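Local coordinates for protein glucosidase (PDB 5Z3K) that probably hydrolyses O-glycosidic bonds as a family 39 beta-glucosidase built on a TIM barrel with an added beta domain, at residues Ser422-Ile428 and Val464-Leu470; Arg439-Ala445 and Val475-Thr481; Ala282-Ala286 and Ile374-Ala378; Thr343-Ile349 and Leu360-Ala365; Leu23-Ser27 and Phe334-Gly338. All coordinates share one frame; numbering follows the deposited sequence.

Interaction 1 (Ser422-Ile428 and Val464-Leu470)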
# COMPACT_ATOMS: atom_id res chain seq x y z
N SER A 422 -10.68 26.54 -6.48
CA SER A 422 -12.04 26.21 -6.06
C SER A 422 -12.75 25.34 -7.09
O SER A 422 -13.87 24.89 -6.83
CB SER A 422 -12.83 27.49 -5.82
OG SER A 422 -13.02 28.20 -7.03
N GLY A 423 -12.12 25.08 -8.23
CA GLY A 423 -12.73 24.24 -9.24
C GLY A 423 -11.77 24.04 -10.39
O GLY A 423 -10.61 24.47 -10.35
N TYR A 424 -12.27 23.38 -11.43
CA TYR A 424 -11.43 23.01 -12.56
C TYR A 424 -12.28 23.02 -13.82
O TYR A 424 -13.51 22.86 -13.78
CB TYR A 424 -10.79 21.62 -12.36
CG TYR A 424 -11.80 20.50 -12.42
CD1 TYR A 424 -12.15 19.91 -13.63
CD2 TYR A 424 -12.45 20.06 -11.27
CE1 TYR A 424 -13.11 18.91 -13.69
CE2 TYR A 424 -13.40 19.05 -11.32
CZ TYR A 424 -13.72 18.48 -12.53
OH TYR A 424 -14.67 17.49 -12.59
N THR A 425 -11.62 23.19 -14.95
CA THR A 425 -12.22 22.80 -16.22
C THR A 425 -11.23 21.86 -16.90
O THR A 425 -10.02 22.02 -16.75
CB THR A 425 -12.57 24.00 -17.11
OG1 THR A 425 -13.18 23.53 -18.32
CG2 THR A 425 -11.33 24.82 -17.43
N LEU A 426 -11.76 20.86 -17.61
CA LEU A 426 -10.97 19.74 -18.10
C LEU A 426 -11.37 19.46 -19.54
O LEU A 426 -12.53 19.16 -19.80
CB LEU A 426 -11.20 18.49 -17.23
CG LEU A 426 -10.80 17.14 -17.83
CD1 LEU A 426 -9.27 17.06 -18.04
CD2 LEU A 426 -11.28 15.97 -16.94
N GLU A 427 -10.42 19.53 -20.47
CA GLU A 427 -10.72 19.24 -21.87
C GLU A 427 -10.08 17.92 -22.27
O GLU A 427 -8.85 17.77 -22.22
CB GLU A 427 -10.23 20.36 -22.79
CG GLU A 427 -10.47 20.07 -24.27
CD GLU A 427 -10.55 21.32 -25.13
OE1 GLU A 427 -10.60 22.44 -24.59
OE2 GLU A 427 -10.57 21.17 -26.37
N ILE A 428 -10.91 16.96 -22.67
CA ILE A 428 -10.44 15.66 -23.13
C ILE A 428 -10.63 15.61 -24.64
O ILE A 428 -11.75 15.72 -25.14
CB ILE A 428 -11.20 14.51 -22.45
CG1 ILE A 428 -11.19 14.67 -20.93
CG2 ILE A 428 -10.57 13.19 -22.84
CD1 ILE A 428 -12.52 15.13 -20.34
N VAL A 464 -14.58 16.26 -25.23
CA VAL A 464 -15.54 16.55 -24.17
C VAL A 464 -14.88 17.52 -23.21
O VAL A 464 -13.68 17.42 -22.91
CB VAL A 464 -16.00 15.25 -23.46
CG1 VAL A 464 -14.81 14.38 -23.14
CG2 VAL A 464 -16.77 15.59 -22.19
N THR A 465 -15.66 18.48 -22.74
CA THR A 465 -15.23 19.42 -21.72
C THR A 465 -16.05 19.18 -20.47
O THR A 465 -17.28 19.08 -20.54
CB THR A 465 -15.38 20.87 -22.18
OG1 THR A 465 -14.54 21.09 -23.31
CG2 THR A 465 -14.96 21.83 -21.08
N VAL A 466 -15.37 19.06 -19.33
CA VAL A 466 -15.99 18.83 -18.04
C VAL A 466 -15.51 19.92 -17.10
O VAL A 466 -14.31 20.20 -17.03
CB VAL A 466 -15.61 17.44 -17.48
CG1 VAL A 466 -16.03 17.33 -16.03
CG2 VAL A 466 -16.22 16.34 -18.33
N GLN A 467 -16.44 20.54 -16.37
CA GLN A 467 -16.02 21.52 -15.38
C GLN A 467 -16.85 21.34 -14.12
O GLN A 467 -18.02 20.96 -14.18
CB GLN A 467 -16.14 22.97 -15.89
CG GLN A 467 -17.58 23.42 -16.14
CD GLN A 467 -17.69 24.92 -16.38
OE1 GLN A 467 -16.86 25.70 -15.89
NE2 GLN A 467 -18.70 25.33 -17.14
N ASN A 468 -16.23 21.63 -12.98
CA ASN A 468 -16.91 21.47 -11.71
C ASN A 468 -16.25 22.33 -10.66
O ASN A 468 -15.06 22.66 -10.77
CB ASN A 468 -16.91 20.01 -11.24
CG ASN A 468 -17.97 19.18 -11.92
OD1 ASN A 468 -17.67 18.35 -12.79
ND2 ASN A 468 -19.23 19.43 -11.57
N LYS A 469 -17.02 22.70 -9.65
CA LYS A 469 -16.42 23.21 -8.42
C LYS A 469 -15.88 22.02 -7.64
O LYS A 469 -16.51 20.96 -7.58
CB LYS A 469 -17.43 23.99 -7.59
CG LYS A 469 -18.23 25.03 -8.38
CD LYS A 469 -17.38 26.22 -8.76
CE LYS A 469 -18.24 27.44 -9.08
NZ LYS A 469 -18.49 27.60 -10.54
N LEU A 470 -14.69 22.20 -7.07
CA LEU A 470 -14.02 21.12 -6.34
C LEU A 470 -13.12 21.81 -5.31
O LEU A 470 -11.95 22.09 -5.59
CB LEU A 470 -13.22 20.22 -7.27
CG LEU A 470 -12.43 19.09 -6.59
CD1 LEU A 470 -13.36 18.04 -5.98
CD2 LEU A 470 -11.44 18.43 -7.55
O HOH W 1 -12.49 23.20 -23.17

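Interaction 2 (Arg439-Ala445 and Val475-Thr481)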
# COMPACT_ATOMS: atom_id res chain seq x y z
N ARG A 439 -20.53 8.40 -22.87
CA ARG A 439 -21.10 8.71 -21.57
C ARG A 439 -20.03 9.33 -20.68
O ARG A 439 -18.90 8.86 -20.64
CB ARG A 439 -21.67 7.45 -20.89
CG ARG A 439 -22.56 7.77 -19.70
CD ARG A 439 -23.19 6.54 -19.04
NE ARG A 439 -24.02 6.96 -17.91
CZ ARG A 439 -24.32 6.19 -16.86
NH1 ARG A 439 -23.87 4.94 -16.79
NH2 ARG A 439 -25.08 6.68 -15.88
N VAL A 440 -20.41 10.40 -19.97
CA VAL A 440 -19.56 11.06 -18.99
C VAL A 440 -20.19 10.88 -17.62
O VAL A 440 -21.32 11.34 -17.38
CB VAL A 440 -19.40 12.56 -19.30
CG1 VAL A 440 -18.39 13.19 -18.35
CG2 VAL A 440 -19.03 12.78 -20.76
N VAL A 441 -19.47 10.22 -16.71
CA VAL A 441 -19.92 10.01 -15.34
C VAL A 441 -18.90 10.62 -14.39
O VAL A 441 -17.70 10.61 -14.66
CB VAL A 441 -20.12 8.51 -15.05
CG1 VAL A 441 -20.58 8.30 -13.63
CG2 VAL A 441 -21.13 7.90 -16.01
N ARG A 442 -19.39 11.16 -13.27
CA ARG A 442 -18.53 11.80 -12.28
C ARG A 442 -18.81 11.23 -10.90
O ARG A 442 -19.97 11.14 -10.49
CB ARG A 442 -18.74 13.31 -12.30
CG ARG A 442 -18.26 14.06 -11.07
CD ARG A 442 -18.41 15.58 -11.26
NE ARG A 442 -19.75 16.08 -10.94
CZ ARG A 442 -20.08 16.70 -9.81
NH1 ARG A 442 -19.17 16.90 -8.86
NH2 ARG A 442 -21.32 17.13 -9.63
N TYR A 443 -17.74 10.84 -10.18
CA TYR A 443 -17.80 10.35 -8.81
C TYR A 443 -17.01 11.28 -7.89
O TYR A 443 -15.96 11.81 -8.29
CB TYR A 443 -17.23 8.92 -8.67
CG TYR A 443 -17.78 7.92 -9.65
CD1 TYR A 443 -17.27 7.84 -10.94
CD2 TYR A 443 -18.78 7.04 -9.28
CE1 TYR A 443 -17.77 6.93 -11.85
CE2 TYR A 443 -19.28 6.12 -10.18
CZ TYR A 443 -18.77 6.07 -11.46
OH TYR A 443 -19.26 5.16 -12.36
N ARG A 444 -17.48 11.44 -6.66
CA ARG A 444 -16.94 12.45 -5.75
C ARG A 444 -16.74 11.89 -4.35
O ARG A 444 -17.63 11.25 -3.81
CB ARG A 444 -17.88 13.66 -5.67
CG ARG A 444 -17.56 14.66 -4.59
CD ARG A 444 -16.27 15.42 -4.93
NE ARG A 444 -16.41 16.21 -6.15
CZ ARG A 444 -16.77 17.49 -6.18
NH1 ARG A 444 -17.05 18.14 -5.05
NH2 ARG A 444 -16.85 18.14 -7.34
N ALA A 445 -15.58 12.17 -3.75
CA ALA A 445 -15.34 11.88 -2.34
C ALA A 445 -14.90 13.17 -1.67
O ALA A 445 -13.84 13.71 -2.01
CB ALA A 445 -14.31 10.77 -2.15
N VAL A 475 -11.94 14.87 -3.89
CA VAL A 475 -11.40 13.93 -4.87
C VAL A 475 -12.49 13.64 -5.89
O VAL A 475 -13.64 13.37 -5.53
CB VAL A 475 -10.93 12.61 -4.19
CG1 VAL A 475 -10.38 11.64 -5.23
CG2 VAL A 475 -9.88 12.92 -3.12
N GLU A 476 -12.14 13.76 -7.17
CA GLU A 476 -13.11 13.52 -8.23
C GLU A 476 -12.61 12.60 -9.34
O GLU A 476 -11.49 12.76 -9.84
CB GLU A 476 -13.58 14.85 -8.84
CG GLU A 476 -14.79 14.72 -9.75
CD GLU A 476 -15.74 15.89 -9.62
OE1 GLU A 476 -15.69 16.80 -10.47
OE2 GLU A 476 -16.55 15.90 -8.66
N LEU A 477 -13.44 11.64 -9.72
CA LEU A 477 -13.13 10.73 -10.81
C LEU A 477 -14.09 11.03 -11.94
O LEU A 477 -15.31 10.99 -11.75
CB LEU A 477 -13.27 9.26 -10.39
CG LEU A 477 -13.05 8.24 -11.52
CD1 LEU A 477 -11.61 8.31 -12.01
CD2 LEU A 477 -13.37 6.82 -11.03
N ILE A 478 -13.55 11.36 -13.10
CA ILE A 478 -14.33 11.55 -14.31
C ILE A 478 -14.14 10.31 -15.15
O ILE A 478 -13.01 9.94 -15.48
CB ILE A 478 -13.90 12.80 -15.08
CG1 ILE A 478 -13.96 14.04 -14.19
CG2 ILE A 478 -14.72 12.94 -16.37
CD1 ILE A 478 -15.31 14.26 -13.52
N GLU A 479 -15.24 9.67 -15.52
CA GLU A 479 -15.20 8.44 -16.30
C GLU A 479 -15.91 8.69 -17.62
O GLU A 479 -17.09 9.06 -17.63
CB GLU A 479 -15.86 7.29 -15.54
CG GLU A 479 -15.49 5.94 -16.07
CD GLU A 479 -15.77 4.85 -15.06
OE1 GLU A 479 -14.89 4.55 -14.22
OE2 GLU A 479 -16.90 4.33 -15.10
N ILE A 480 -15.21 8.49 -18.73
CA ILE A 480 -15.78 8.63 -20.08
C ILE A 480 -15.78 7.27 -20.75
O ILE A 480 -14.75 6.59 -20.80
CB ILE A 480 -15.00 9.65 -20.92
CG1 ILE A 480 -14.86 10.96 -20.15
CG2 ILE A 480 -15.70 9.91 -22.25
CD1 ILE A 480 -13.84 11.86 -20.72
N THR A 481 -16.95 6.85 -21.25
CA THR A 481 -17.07 5.53 -21.85
C THR A 481 -17.71 5.60 -23.23
O THR A 481 -18.51 6.50 -23.52
CB THR A 481 -17.90 4.60 -20.97
OG1 THR A 481 -19.16 5.23 -20.69
CG2 THR A 481 -17.16 4.33 -19.68

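Interaction 3 (Ala282-Ala286 and Ile374-Ala378)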
# COMPACT_ATOMS: atom_id res chain seq x y z
N ALA A 282 -8.36 13.26 0.48
CA ALA A 282 -7.65 14.02 -0.54
C ALA A 282 -6.15 13.75 -0.47
O ALA A 282 -5.48 13.67 -1.51
CB ALA A 282 -7.94 15.51 -0.38
N PHE A 283 -5.62 13.59 0.74
CA PHE A 283 -4.20 13.27 0.89
C PHE A 283 -3.86 11.96 0.20
O PHE A 283 -2.88 11.87 -0.55
CB PHE A 283 -3.82 13.20 2.37
CG PHE A 283 -2.38 12.79 2.62
CD1 PHE A 283 -1.99 11.45 2.60
CD2 PHE A 283 -1.41 13.76 2.89
CE1 PHE A 283 -0.65 11.09 2.83
CE2 PHE A 283 -0.09 13.40 3.14
CZ PHE A 283 0.30 12.07 3.10
N LEU A 284 -4.64 10.91 0.48
CA LEU A 284 -4.24 9.60 -0.03
C LEU A 284 -4.39 9.53 -1.55
O LEU A 284 -3.58 8.87 -2.21
CB LEU A 284 -5.01 8.49 0.68
CG LEU A 284 -6.44 8.17 0.30
CD1 LEU A 284 -6.45 7.04 -0.74
CD2 LEU A 284 -7.24 7.77 1.55
N ALA A 285 -5.36 10.26 -2.12
CA ALA A 285 -5.44 10.31 -3.58
C ALA A 285 -4.26 11.08 -4.17
O ALA A 285 -3.66 10.64 -5.16
CB ALA A 285 -6.78 10.93 -4.01
N ALA A 286 -3.90 12.23 -3.59
CA ALA A 286 -2.74 12.95 -4.09
C ALA A 286 -1.46 12.14 -3.92
O ALA A 286 -0.58 12.16 -4.79
CB ALA A 286 -2.60 14.31 -3.40
N ILE A 374 -8.68 13.37 -10.00
CA ILE A 374 -8.26 14.69 -9.57
C ILE A 374 -8.40 14.79 -8.06
O ILE A 374 -9.48 14.55 -7.53
CB ILE A 374 -9.09 15.81 -10.23
CG1 ILE A 374 -9.07 15.69 -11.76
CG2 ILE A 374 -8.61 17.18 -9.75
CD1 ILE A 374 -10.18 16.51 -12.43
N SER A 375 -7.32 15.18 -7.38
CA SER A 375 -7.40 15.47 -5.96
C SER A 375 -6.96 16.91 -5.72
O SER A 375 -5.93 17.34 -6.26
CB SER A 375 -6.54 14.53 -5.11
OG SER A 375 -6.66 14.84 -3.72
N ASN A 376 -7.74 17.63 -4.93
CA ASN A 376 -7.42 18.99 -4.51
C ASN A 376 -7.09 18.93 -3.02
O ASN A 376 -7.99 18.96 -2.17
CB ASN A 376 -8.59 19.93 -4.80
CG ASN A 376 -8.21 21.39 -4.68
OD1 ASN A 376 -7.03 21.72 -4.49
ND2 ASN A 376 -9.19 22.28 -4.80
N TYR A 377 -5.80 18.83 -2.70
CA TYR A 377 -5.33 18.67 -1.34
C TYR A 377 -4.44 19.84 -0.94
O TYR A 377 -3.56 20.25 -1.71
CB TYR A 377 -4.53 17.35 -1.17
CG TYR A 377 -3.92 17.26 0.21
CD1 TYR A 377 -4.68 16.85 1.30
CD2 TYR A 377 -2.60 17.66 0.44
CE1 TYR A 377 -4.14 16.80 2.56
CE2 TYR A 377 -2.06 17.62 1.71
CZ TYR A 377 -2.84 17.19 2.77
OH TYR A 377 -2.30 17.14 4.03
N ALA A 378 -4.63 20.35 0.27
CA ALA A 378 -3.84 21.48 0.78
C ALA A 378 -3.07 21.04 2.02
O ALA A 378 -3.68 20.60 3.00
CB ALA A 378 -4.74 22.68 1.09

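Interaction 4 (Thr343-Ile349 and Leu360-Ala365)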
# COMPACT_ATOMS: atom_id res chain seq x y z
N THR A 343 -6.33 1.05 -14.75
CA THR A 343 -6.19 1.24 -16.19
C THR A 343 -4.80 0.77 -16.61
O THR A 343 -3.89 0.65 -15.79
CB THR A 343 -6.40 2.70 -16.57
OG1 THR A 343 -5.38 3.51 -15.97
CG2 THR A 343 -7.77 3.17 -16.12
N THR A 344 -4.66 0.45 -17.89
CA THR A 344 -3.38 -0.09 -18.33
C THR A 344 -2.56 0.89 -19.12
O THR A 344 -1.33 0.84 -19.05
CB THR A 344 -3.58 -1.35 -19.16
OG1 THR A 344 -4.46 -1.06 -20.25
CG2 THR A 344 -4.19 -2.46 -18.30
N GLU A 345 -3.20 1.77 -19.87
CA GLU A 345 -2.50 2.74 -20.69
C GLU A 345 -2.65 4.10 -20.02
O GLU A 345 -3.75 4.64 -19.93
CB GLU A 345 -3.04 2.72 -22.11
CG GLU A 345 -2.72 1.38 -22.79
CD GLU A 345 -3.20 1.29 -24.22
OE1 GLU A 345 -2.77 0.35 -24.92
OE2 GLU A 345 -4.01 2.14 -24.65
N ARG A 346 -1.54 4.64 -19.52
CA ARG A 346 -1.58 5.97 -18.93
C ARG A 346 -1.70 7.01 -20.04
O ARG A 346 -1.08 6.88 -21.10
CB ARG A 346 -0.32 6.23 -18.10
CG ARG A 346 -0.35 7.55 -17.36
CD ARG A 346 0.72 7.55 -16.29
NE ARG A 346 0.87 8.85 -15.64
CZ ARG A 346 1.95 9.19 -14.96
NH1 ARG A 346 2.97 8.34 -14.85
NH2 ARG A 346 2.02 10.39 -14.39
N LEU A 347 -2.52 8.03 -19.79
CA LEU A 347 -2.78 9.11 -20.73
C LEU A 347 -2.14 10.38 -20.22
O LEU A 347 -1.98 10.56 -19.01
CB LEU A 347 -4.29 9.32 -20.92
CG LEU A 347 -5.04 8.14 -21.55
CD1 LEU A 347 -6.55 8.37 -21.50
CD2 LEU A 347 -4.56 7.88 -22.97
N ALA A 348 -1.78 11.28 -21.14
CA ALA A 348 -1.20 12.56 -20.75
C ALA A 348 -2.27 13.48 -20.19
O ALA A 348 -3.28 13.74 -20.85
CB ALA A 348 -0.53 13.23 -21.95
N ILE A 349 -2.05 13.99 -18.97
CA ILE A 349 -2.86 15.08 -18.42
C ILE A 349 -1.92 16.21 -18.02
O ILE A 349 -0.90 16.00 -17.35
CB ILE A 349 -3.75 14.64 -17.24
CG1 ILE A 349 -4.59 15.82 -16.73
CG2 ILE A 349 -2.92 14.00 -16.10
CD1 ILE A 349 -5.83 15.39 -15.93
N LEU A 360 -4.33 12.59 -12.72
CA LEU A 360 -3.82 11.37 -13.32
C LEU A 360 -4.87 10.83 -14.27
O LEU A 360 -6.06 10.85 -13.96
CB LEU A 360 -3.49 10.33 -12.22
CG LEU A 360 -2.97 8.95 -12.64
CD1 LEU A 360 -1.61 9.04 -13.31
CD2 LEU A 360 -2.90 8.01 -11.43
N ALA A 361 -4.43 10.36 -15.44
CA ALA A 361 -5.38 9.89 -16.44
C ALA A 361 -4.92 8.58 -17.06
O ALA A 361 -3.72 8.35 -17.25
CB ALA A 361 -5.57 10.94 -17.55
N GLY A 362 -5.88 7.73 -17.40
CA GLY A 362 -5.55 6.44 -18.00
C GLY A 362 -6.75 5.86 -18.71
O GLY A 362 -7.88 6.33 -18.57
N ARG A 363 -6.50 4.83 -19.52
CA ARG A 363 -7.61 4.16 -20.21
C ARG A 363 -7.45 2.65 -20.09
O ARG A 363 -6.34 2.13 -19.94
CB ARG A 363 -7.72 4.58 -21.68
CG ARG A 363 -6.54 4.24 -22.54
CD ARG A 363 -6.81 4.63 -23.99
NE ARG A 363 -5.81 4.03 -24.88
CZ ARG A 363 -5.56 4.45 -26.11
NH1 ARG A 363 -6.22 5.49 -26.61
NH2 ARG A 363 -4.63 3.83 -26.84
N THR A 364 -8.58 1.94 -20.13
CA THR A 364 -8.56 0.49 -19.98
C THR A 364 -8.01 -0.20 -21.23
O THR A 364 -7.97 0.37 -22.33
CB THR A 364 -9.97 -0.05 -19.71
OG1 THR A 364 -10.84 0.46 -20.72
CG2 THR A 364 -10.46 0.40 -18.35
N ALA A 365 -7.65 -1.48 -21.07
CA ALA A 365 -7.01 -2.21 -22.17
C ALA A 365 -7.91 -2.28 -23.40
O ALA A 365 -7.42 -2.16 -24.53
CB ALA A 365 -6.60 -3.61 -21.71
O HOH W 2 -6.55 1.14 -24.91
O HOH W 3 -1.25 10.74 -16.34

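Interaction 5 (Leu23-Ser27 and Phe334-Gly338)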
# COMPACT_ATOMS: atom_id res chain seq x y z
N LEU A 23 -0.05 0.11 -8.44
CA LEU A 23 0.48 0.30 -7.10
C LEU A 23 -0.59 0.22 -6.01
O LEU A 23 -0.30 0.54 -4.85
CB LEU A 23 1.21 1.65 -7.01
CG LEU A 23 2.43 1.85 -7.91
CD1 LEU A 23 3.21 3.12 -7.51
CD2 LEU A 23 3.31 0.64 -7.84
N HIS A 24 -1.81 -0.21 -6.35
CA HIS A 24 -2.91 -0.20 -5.38
C HIS A 24 -2.90 -1.46 -4.52
O HIS A 24 -3.82 -2.29 -4.57
CB HIS A 24 -4.26 -0.05 -6.06
CG HIS A 24 -5.29 0.60 -5.19
ND1 HIS A 24 -5.14 1.88 -4.70
CD2 HIS A 24 -6.50 0.17 -4.74
CE1 HIS A 24 -6.20 2.20 -3.97
NE2 HIS A 24 -7.04 1.18 -3.98
N GLY A 25 -1.86 -1.59 -3.71
CA GLY A 25 -1.84 -2.61 -2.68
C GLY A 25 -2.36 -2.08 -1.35
O GLY A 25 -2.44 -0.88 -1.13
N THR A 26 -2.70 -3.00 -0.44
CA THR A 26 -3.19 -2.57 0.86
C THR A 26 -3.01 -3.70 1.86
O THR A 26 -2.66 -4.83 1.50
CB THR A 26 -4.66 -2.15 0.82
OG1 THR A 26 -4.97 -1.39 1.99
CG2 THR A 26 -5.57 -3.37 0.78
N SER A 27 -3.25 -3.38 3.12
CA SER A 27 -3.22 -4.36 4.18
C SER A 27 -4.53 -4.25 4.95
O SER A 27 -5.32 -3.33 4.74
CB SER A 27 -2.02 -4.16 5.11
OG SER A 27 -2.24 -3.07 5.97
N PHE A 334 -10.24 5.80 -1.78
CA PHE A 334 -9.51 4.55 -1.96
C PHE A 334 -10.00 3.79 -3.20
O PHE A 334 -9.18 3.29 -3.98
CB PHE A 334 -9.66 3.69 -0.70
CG PHE A 334 -8.90 2.39 -0.76
CD1 PHE A 334 -7.54 2.34 -0.49
CD2 PHE A 334 -9.56 1.20 -1.06
CE1 PHE A 334 -6.84 1.14 -0.52
CE2 PHE A 334 -8.87 -0.01 -1.10
CZ PHE A 334 -7.50 -0.04 -0.83
N GLN A 335 -11.32 3.73 -3.41
CA GLN A 335 -11.85 3.05 -4.58
C GLN A 335 -11.54 3.82 -5.86
O GLN A 335 -11.15 3.21 -6.87
CB GLN A 335 -13.36 2.86 -4.44
CG GLN A 335 -13.76 1.88 -3.33
CD GLN A 335 -15.26 1.89 -3.07
OE1 GLN A 335 -16.02 1.21 -3.76
NE2 GLN A 335 -15.68 2.66 -2.09
N LEU A 336 -11.72 5.15 -5.87
CA LEU A 336 -11.48 5.90 -7.10
C LEU A 336 -10.01 5.84 -7.50
O LEU A 336 -9.69 5.79 -8.70
CB LEU A 336 -11.93 7.34 -6.94
CG LEU A 336 -13.36 7.60 -6.47
CD1 LEU A 336 -13.63 9.09 -6.57
CD2 LEU A 336 -14.37 6.80 -7.28
N VAL A 337 -9.11 5.87 -6.52
CA VAL A 337 -7.68 5.71 -6.81
C VAL A 337 -7.42 4.35 -7.46
O VAL A 337 -6.80 4.25 -8.52
CB VAL A 337 -6.84 5.87 -5.53
CG1 VAL A 337 -5.45 5.32 -5.75
CG2 VAL A 337 -6.78 7.33 -5.09
N GLY A 338 -7.89 3.28 -6.82
CA GLY A 338 -7.61 1.95 -7.35
C GLY A 338 -8.17 1.76 -8.74
O GLY A 338 -7.54 1.11 -9.59

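Interaction 1 (Ser422-Ile428 and Val464-Leu470)
Two antiparallel strands, 423-428 and 464-469, lie at one end of the sheet in the beta domain that accompanies the TIM barrel, 464-469 being its outermost strand. Backbone bonds tie the hydrogen-bonded pairs Y424-N468, L426-V466 and I428-V464; the shortest joins L426 N to V466 O at 2.7 Å. Y424 and N468 lie side by side, with ring and amide planes 51° apart. CB of N468 sits 3.6 Å from CE2 of Y424, and V466 CG1 lies beside the CE1 side of the ring, 3.7 Å from Y424 OH. Because chi1 of 69° sets the Y424 ring between its own N and carbonyl carbon, the ring leans over the neighbouring strand, with N468 N above its centre. On the opposite face, that of T425, E427 and T465, a water joins E427 OE1 (2.5 Å) to T465 OG1. The buried phenol of Y424, set among apolar groups beside N468, thus has its OH satisfied by a hydrogen bond to E476, while the E427-T465 pair is bridged by water.

Interaction 2 (Arg439-Ala445 and Val475-Thr481)
E476 crosses the side chains of R442 and R444, and its OE2 alone takes three N-H bonds from them. R442 NH1 reaches OE2 at 2.8 Å from the syn side, whereas R444 approaches side-on from above the carboxylate plane; its bonds to OE2 of E476, from NE (2.5 Å) and NH2 (2.6 Å), are short and bent. Bends at chi2 (70°) and chi3 (63°) fold the R444 chain back so that its guanidinium edge meets that oxygen. OE2 thus gathers both guanidinium groups, and D455 and D446 pair with R442 and R444 in turn; the other oxygen, OE1, is engaged by Y424 OH. A glutamine here would probably leave both arginines without the negative charge they share. I478 CD1 packs 3.8 Å from R442 CB on this same face. On the other face Y443 lies alongside L477, with Y443 CD1 4.0 Å from L477 CD2. E479 CB is near the edge of the Y443 ring, and the E479 carboxylate is paired with R371. Regular backbone bonds, such as E479 N to V441 O at 2.8 Å, run the length of this antiparallel pair, neighbouring strands near one end of the beta-domain sheet, whose Y443 and L477 face packs on L336 of helix 329-341.

Interaction 3 (Ala282-Ala286 and Ile374-Ala378)
F283 turns the edge of its ring toward the face of Y377, a T-shaped pair with centroids 5.5 Å apart and planes at 82°. The two side chains run side by side in the same direction, and F283 CD2 lies 3.7 Å from Y377 CZ. Y377 CG is swung opposite its own backbone N (chi1 174°), which carries the ring along the helix: CD1 comes 3.4 Å from F283 N and CE1 3.6 Å from F283 CB, while A282 CB meets the ring near its plane. The phenol OH is hydrogen-bonded to R234 O. Here helix 277-291, belonging to the alpha/beta barrel, packs against the end of strand 369-376 of the beta domain, so the contact sits on the seam between the two. S375 points its side chain at the helix. Its OG donates to A282 O at 2.8 Å, tilted 18° from the carbonyl plane, and that oxygen also accepts the helical bond from A286 N. A285 CB rests 3.8 Å from S375 CB, and A286 CB lies 4.2 Å from Y377 CB.

Interaction 4 (Thr343-Ile349 and Leu360-Ala365)
OE2 of E345 is held side-on by R363, whose NE lies 2.6 Å and NH2 2.8 Å from it; NE comes nearly along the C-O axis and NH2 from the syn side. The salt bridge spans a beta hairpin of strands 345-350 and 357-363, antiparallel neighbours in the beta domain. E345 OE2 lies within 4° of the guanidinium plane of R363, which is turned 38° from the carboxylate; E345 CG, opposite its carbonyl carbon, starts an extended chain that crosses the arginine obliquely. A water lies within bonding distance of both E345 OE2 and T364 O. At the open end of the hairpin T344 and E345 both face R363, a classic beta bulge: R363 O accepts from T344 N at 3.1 Å and from E345 N at 3.2 Å. T343 OG1, bonded to T340 O, lies where a side chain at G362 would have to go. L347 crosses R363 at about a right angle, with its CB 4.0 Å from A361 CB. R346 runs out extended to a salt bridge with D293; its NE gives a proton to a second water, which donates in turn to L347 O at 2.8 Å, and L360 CD1 touches that NE at 3.4 Å.

Interaction 5 (Leu23-Ser27 and Phe334-Gly338)
Carbon-to-ring contacts dominate where H24 meets helix 329-341. CA of G338 sits 3.3 Å from the centroid of the imidazole and 9° off its normal, a CH-pi contact squarely over the face. Of the ring pair, H24 and F334 have centroids 4.3 Å apart with planes at 41°, neither stacked nor edge-to-face. NE2 of the histidine lies over the centre of the phenylalanine ring, 3.4 Å from CZ. Van der Waals contacts add V337 CG1, 3.6 Å from H24 ND1, and T26 CB, at the edge of the F334 ring and 3.9 Å from its CZ. Swung away from the backbone N (chi1 -153°), the imidazole reaches between the helix backbone and the phenyl ring. Among polar atoms, NE2 of H24 is 3.0 Å from F334 O, while T26 OG1 bonds F301 O. The main chain at H24 forms an inverse gamma turn. An alanine in place of H24 is likely to open a gap beside G338 and leave one face of F334 without its cover. One imidazole face thus lies on the helix backbone at G338 while NE2 lies over F334, so a polar ring is held by CH-pi and ring contacts just before strand 25-27, the first of the barrel.

Interactions 1, 2, 3 and 4 all draw on one nine-stranded sheet. Interactions 1 and 2 have centres 11 Å apart and meet through polar atoms, by the Y424-E476 bond and by K469 O, 2.9 Å from R444 NH2. L470 O, 2.9 Å from N376 ND2, joins interactions 1 and 3. Interaction 2 continues into interaction 3 through E476 N to I374 O, 2.8 Å, on adjacent strands. Interaction 3 joins the sheet to helix 277-291, where A285 CA packs 3.6 Å from V337 CG2 of interaction 5. L336 of interaction 5 touches Y443 and L477 of interaction 2. Interaction 4 touches none of the others; its centre is about 14 Å from that of interaction 2. Interaction 5 alone reaches a barrel strand.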